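Local coordinates for aryl esterase (Mycobacterium smegmatis, PDB 2Q0Q), which hydrolyses aryl esters as an SGNH-family hydrolase and also catalyses acyl transfer to alcohols in aqueous conditions, at residues P139-P144 with K160-A165. Sequence-based numbering, arbitrary orientation.
Sequences PPPLAP and KTTELA
T161 faces P141 and L142 and joins the two segments through its hydroxyl and its methyl. The backbone N of L142 donates a hydrogen bond to T161 OG1, 3.0 Å long and fairly straight (158° at the hydrogen). A chi1 of 56° sets OG1 between the threonine's own N and carbonyl carbon. From there it also hydrogen-bonds to the backbone O of E158, one turn back in the helix. The buried hydroxyl therefore ties the loop to helix 157-161.

P141 CA sits 3.3 Å from T161 OG1. The ring carbon CB of P141 is in van der Waals contact with the methyl CG2 of T162, at 4.0 Å. The other branch of T161 is apolar. T161 CG2 meets L142 CD1 at 3.8 Å, and the two side chains cross at about a right angle. Nearer the sheet, CG of P139 packs against CD1 of L164 at 4.0 Å. Residues T161 to L164 form a type I beta turn within segment 160-165, which carries L164 to P139.

The three prolines leave strand 133-138 of the parallel sheet in a polyproline II-like conformation. The contact packs this post-strand loop against the junction of helices 157-161 and 164-175, within the alpha/beta fold of an SGNH hydrolase.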
loop_
_atom_site.group_PDB
_atom_site.type_symbol
_atom_site.label_atom_id
_atom_site.label_comp_id
_atom_site.label_asym_id
_atom_site.label_seq_id
_atom_site.Cartn_x
_atom_site.Cartn_y
_atom_site.Cartn_z
ATOM N N PRO G 139 27.221 -18.838 -6.487
ATOM C CA PRO G 139 28.488 -18.113 -6.542
ATOM C C PRO G 139 29.494 -18.802 -5.615
ATOM O O PRO G 139 29.113 -19.603 -4.769
ATOM C CB PRO G 139 28.128 -16.736 -5.985
ATOM C CG PRO G 139 27.042 -17.042 -4.987
ATOM C CD PRO G 139 26.212 -18.097 -5.702
ATOM N N PRO G 140 30.785 -18.472 -5.746
ATOM C CA PRO G 140 31.760 -19.011 -4.808
ATOM C C PRO G 140 31.640 -18.364 -3.431
ATOM O O PRO G 140 31.181 -17.212 -3.317
ATOM C CB PRO G 140 33.102 -18.660 -5.453
ATOM C CG PRO G 140 32.844 -17.565 -6.314
ATOM C CD PRO G 140 31.419 -17.589 -6.732
ATOM N N PRO G 141 32.063 -19.086 -2.377
ATOM C CA PRO G 141 31.986 -18.508 -1.044
ATOM C C PRO G 141 32.796 -17.203 -0.971
ATOM O O PRO G 141 33.842 -17.074 -1.633
ATOM C CB PRO G 141 32.576 -19.605 -0.157
ATOM C CG PRO G 141 32.360 -20.876 -0.938
ATOM C CD PRO G 141 32.612 -20.452 -2.351
ATOM N N LEU G 142 32.300 -16.249 -0.190
ATOM C CA LEU G 142 33.052 -15.055 0.125
ATOM C C LEU G 142 34.321 -15.407 0.913
ATOM O O LEU G 142 34.479 -16.523 1.432
ATOM C CB LEU G 142 32.201 -14.071 0.941
ATOM C CG LEU G 142 30.991 -13.462 0.238
ATOM C CD1 LEU G 142 29.996 -12.855 1.214
ATOM C CD2 LEU G 142 31.421 -12.421 -0.802
ATOM N N ALA G 143 35.220 -14.433 0.990
ATOM C CA ALA G 143 36.463 -14.562 1.748
ATOM C C ALA G 143 36.586 -13.395 2.728
ATOM O O ALA G 143 35.754 -12.479 2.702
ATOM C CB ALA G 143 37.635 -14.571 0.767
ATOM N N PRO G 144 37.577 -13.441 3.636
ATOM C CA PRO G 144 37.843 -12.291 4.503
ATOM C C PRO G 144 38.028 -10.972 3.740
ATOM O O PRO G 144 38.594 -10.945 2.638
ATOM C CB PRO G 144 39.108 -12.704 5.262
ATOM C CG PRO G 144 39.000 -14.211 5.324
ATOM C CD PRO G 144 38.432 -14.589 3.978
ATOM N N LYS G 160 27.134 -17.994 5.170
ATOM C CA LYS G 160 25.948 -18.242 4.346
ATOM C C LYS G 160 26.323 -18.692 2.929
ATOM O O LYS G 160 25.738 -19.630 2.401
ATOM C CB LYS G 160 25.048 -17.001 4.324
ATOM C CG LYS G 160 24.446 -16.695 5.667
ATOM C CD LYS G 160 23.701 -15.381 5.666
ATOM C CE LYS G 160 23.107 -15.033 7.046
ATOM N NZ LYS G 160 22.390 -13.749 7.110
ATOM N N THR G 161 27.313 -18.044 2.319
ATOM C CA THR G 161 27.689 -18.368 0.930
ATOM C C THR G 161 28.268 -19.766 0.801
ATOM O O THR G 161 28.155 -20.372 -0.257
ATOM C CB THR G 161 28.677 -17.360 0.324
ATOM O OG1 THR G 161 29.850 -17.245 1.140
ATOM C CG2 THR G 161 28.021 -15.991 0.185
ATOM N N THR G 162 28.869 -20.274 1.868
ATOM C CA THR G 162 29.383 -21.664 1.845
ATOM C C THR G 162 28.246 -22.694 1.714
ATOM O O THR G 162 28.487 -23.838 1.368
ATOM C CB THR G 162 30.193 -22.024 3.103
ATOM O OG1 THR G 162 29.315 -22.152 4.232
ATOM C CG2 THR G 162 31.298 -21.001 3.387
ATOM N N GLU G 163 27.016 -22.294 2.035
ATOM C CA GLU G 163 25.833 -23.178 1.971
ATOM C C GLU G 163 25.039 -23.105 0.666
ATOM O O GLU G 163 24.122 -23.905 0.464
ATOM C CB GLU G 163 24.885 -22.875 3.129
ATOM C CG GLU G 163 25.542 -23.007 4.508
ATOM C CD GLU G 163 26.198 -24.357 4.700
ATOM O OE1 GLU G 163 27.399 -24.400 5.077
ATOM O OE2 GLU G 163 25.508 -25.377 4.473
ATOM N N LEU G 164 25.375 -22.163 -0.208
ATOM C CA LEU G 164 24.531 -21.917 -1.387
ATOM C C LEU G 164 24.642 -23.028 -2.420
ATOM O O LEU G 164 23.666 -23.378 -3.070
ATOM C CB LEU G 164 24.849 -20.567 -2.011
ATOM C CG LEU G 164 24.475 -19.380 -1.119
ATOM C CD1 LEU G 164 24.913 -18.072 -1.738
ATOM C CD2 LEU G 164 22.995 -19.371 -0.841
ATOM N N ALA G 165 25.830 -23.622 -2.578
ATOM C CA ALA G 165 25.928 -24.741 -3.494
ATOM C C ALA G 165 24.987 -25.866 -3.039
ATOM O O ALA G 165 24.302 -26.482 -3.866
ATOM C CB ALA G 165 27.358 -25.247 -3.587
#